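Local atomic coordinates of uncharacterized protein (Legionella pneumophila subsp. pneumophila, PDB entry 5T2X), a protein that is of unknown function but belongs to the DUF5630 family and folds as an all-helical chain. Residues A[201-206]-A[260-265]. Sequence-based numbering, arbitrary orientation.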
loop_
_atom_site.group_PDB
_atom_site.type_symbol
_atom_site.label_atom_id
_atom_site.label_comp_id
_atom_site.label_asym_id
_atom_site.label_seq_id
_atom_site.Cartn_x
_atom_site.Cartn_y
_atom_site.Cartn_z
ATOM N N LEU A 201 -5.115 -7.524 -14.401
ATOM C CA LEU A 201 -6.257 -6.671 -14.713
ATOM C C LEU A 201 -7.571 -7.409 -14.487
ATOM O O LEU A 201 -8.531 -6.832 -13.964
ATOM C CB LEU A 201 -6.159 -6.171 -16.154
ATOM C CG LEU A 201 -7.300 -5.288 -16.662
ATOM C CD1 LEU A 201 -7.468 -4.062 -15.781
ATOM C CD2 LEU A 201 -7.047 -4.882 -18.106
ATOM N N LEU A 202 -7.631 -8.686 -14.871
ATOM C CA LEU A 202 -8.843 -9.467 -14.650
ATOM C C LEU A 202 -9.096 -9.686 -13.164
ATOM O O LEU A 202 -10.241 -9.592 -12.704
ATOM C CB LEU A 202 -8.750 -10.805 -15.385
ATOM C CG LEU A 202 -8.676 -10.741 -16.913
ATOM C CD1 LEU A 202 -8.515 -12.131 -17.508
ATOM C CD2 LEU A 202 -9.905 -10.054 -17.481
ATOM N N ILE A 203 -8.043 -9.979 -12.397
ATOM C CA ILE A 203 -8.202 -10.166 -10.958
ATOM C C ILE A 203 -8.695 -8.882 -10.306
ATOM O O ILE A 203 -9.547 -8.911 -9.409
ATOM C CB ILE A 203 -6.882 -10.652 -10.331
ATOM C CG1 ILE A 203 -6.501 -12.025 -10.885
ATOM C CG2 ILE A 203 -6.998 -10.710 -8.815
ATOM C CD1 ILE A 203 -5.150 -12.519 -10.412
ATOM N N ALA A 204 -8.180 -7.734 -10.755
ATOM C CA ALA A 204 -8.615 -6.458 -10.196
ATOM C C ALA A 204 -10.107 -6.240 -10.416
ATOM O O ALA A 204 -10.794 -5.680 -9.553
ATOM C CB ALA A 204 -7.809 -5.315 -10.811
ATOM N N ARG A 205 -10.629 -6.681 -11.561
ATOM C CA ARG A 205 -12.058 -6.538 -11.813
ATOM C C ARG A 205 -12.865 -7.509 -10.961
ATOM O O ARG A 205 -13.887 -7.131 -10.376
ATOM C CB ARG A 205 -12.354 -6.748 -13.296
ATOM C CG ARG A 205 -13.777 -6.399 -13.694
ATOM C CD ARG A 205 -14.000 -6.621 -15.180
ATOM N NE ARG A 205 -15.279 -6.077 -15.627
ATOM C CZ ARG A 205 -15.733 -6.159 -16.873
ATOM N NH1 ARG A 205 -15.012 -6.768 -17.807
ATOM N NH2 ARG A 205 -16.909 -5.631 -17.188
ATOM N N LYS A 206 -12.412 -8.764 -10.869
ATOM C CA LYS A 206 -13.118 -9.777 -10.092
ATOM C C LYS A 206 -13.117 -9.481 -8.597
ATOM O O LYS A 206 -13.918 -10.068 -7.863
ATOM C CB LYS A 206 -12.502 -11.152 -10.354
ATOM C CG LYS A 206 -12.643 -11.607 -11.795
ATOM C CD LYS A 206 -11.919 -12.915 -12.056
ATOM C CE LYS A 206 -12.098 -13.342 -13.503
ATOM N NZ LYS A 206 -13.540 -13.489 -13.852
ATOM N N ASP A 260 -8.828 -18.439 -16.617
ATOM C CA ASP A 260 -9.007 -19.443 -15.573
ATOM C C ASP A 260 -8.089 -19.177 -14.386
ATOM O O ASP A 260 -8.491 -19.365 -13.232
ATOM C CB ASP A 260 -8.765 -20.842 -16.141
ATOM C CG ASP A 260 -9.889 -21.306 -17.049
ATOM O OD1 ASP A 260 -10.639 -20.447 -17.559
ATOM O OD2 ASP A 260 -10.021 -22.531 -17.252
ATOM N N LYS A 261 -6.854 -18.742 -14.647
ATOM C CA LYS A 261 -5.943 -18.417 -13.554
ATOM C C LYS A 261 -6.440 -17.213 -12.763
ATOM O O LYS A 261 -6.328 -17.184 -11.532
ATOM C CB LYS A 261 -4.536 -18.161 -14.095
ATOM C CG LYS A 261 -3.811 -19.410 -14.573
ATOM C CD LYS A 261 -2.473 -19.066 -15.213
ATOM C CE LYS A 261 -1.561 -18.337 -14.238
ATOM N NZ LYS A 261 -0.256 -17.977 -14.861
ATOM N N ALA A 262 -6.997 -16.213 -13.451
ATOM C CA ALA A 262 -7.514 -15.039 -12.758
ATOM C C ALA A 262 -8.723 -15.391 -11.899
ATOM O O ALA A 262 -8.839 -14.921 -10.760
ATOM C CB ALA A 262 -7.870 -13.949 -13.767
ATOM N N SER A 263 -9.631 -16.216 -12.425
ATOM C CA SER A 263 -10.803 -16.617 -11.654
ATOM C C SER A 263 -10.411 -17.475 -10.458
ATOM O O SER A 263 -10.987 -17.336 -9.373
ATOM C CB SER A 263 -11.791 -17.366 -12.547
ATOM O OG SER A 263 -12.258 -16.542 -13.600
ATOM N N GLU A 264 -9.433 -18.365 -10.636
ATOM C CA GLU A 264 -9.013 -19.239 -9.546
ATOM C C GLU A 264 -8.361 -18.445 -8.421
ATOM O O GLU A 264 -8.656 -18.665 -7.240
ATOM C CB GLU A 264 -8.056 -20.308 -10.073
ATOM C CG GLU A 264 -7.716 -21.389 -9.061
ATOM C CD GLU A 264 -6.660 -22.348 -9.572
ATOM O OE1 GLU A 264 -5.466 -22.138 -9.269
ATOM O OE2 GLU A 264 -7.023 -23.306 -10.287
ATOM N N LYS A 265 -7.471 -17.514 -8.768
ATOM C CA LYS A 265 -6.771 -16.744 -7.744
ATOM C C LYS A 265 -7.699 -15.742 -7.069
ATOM O O LYS A 265 -7.566 -15.479 -5.869
ATOM C CB LYS A 265 -5.561 -16.039 -8.355
ATOM C CG LYS A 265 -4.496 -16.993 -8.873
ATOM C CD LYS A 265 -3.345 -16.250 -9.532
ATOM C CE LYS A 265 -2.301 -17.221 -10.068
ATOM N NZ LYS A 265 -1.195 -16.519 -10.780
#
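Ala262 sets its methyl group between Leu202 and Ile203 of the facing helix, with its CB 3.6 Å from Leu202 CB and 3.7 Å from Ile203 CG1. A residue this small suits the place where the two backbones come nearest, the CA atoms of Ile203 and Ala262 being 5.2 Å apart. Ile203 reaches past the methyl to the backbone behind it. With CG1 anti to its own carbonyl carbon (chi1 -64°) and CD1 carried on in an extended line, its longer branch lies against Ala262, CG1 being 3.7 Å from Ala262 CA.

One residue on, Ser263 points away from the facing helix overall, yet its CB and OG still touch Lys206, which comes alongside. The apolar part of the lysine runs along the helix surface, its CD 3.9 Å from Ala262 O, before a bend at chi4 (-58°) keeps CE and the amine next to the serine hydroxyl. Lys206 CE lies 3.2 Å from Ser263 OG. That hydroxyl hydrogen-bonds to the backbone carbonyl of Tyr259, one turn earlier, which suits a serine within a helix. A lysine serves well at this edge, since its methylenes pack while the residue as a whole remains partly exposed.

On the other flank of Ala262, the base of Lys265 meets Ile203, CD1 to CB 4.1 Å. Beyond CG the chain extends away to a salt bridge with Glu199, which also ties the two helices together.

The axes of segments 201-206 and 260-265, on helices 191-207 and 252-272, approach to 8.7 Å and cross at -40°. Tyr173 of helix 169-185 also touches Ile203, and Ile241 of helix 237-248 touches Leu202. Close helix packing around a buried alanine here joins the last modelled helix to the helical array of this all-alpha fold.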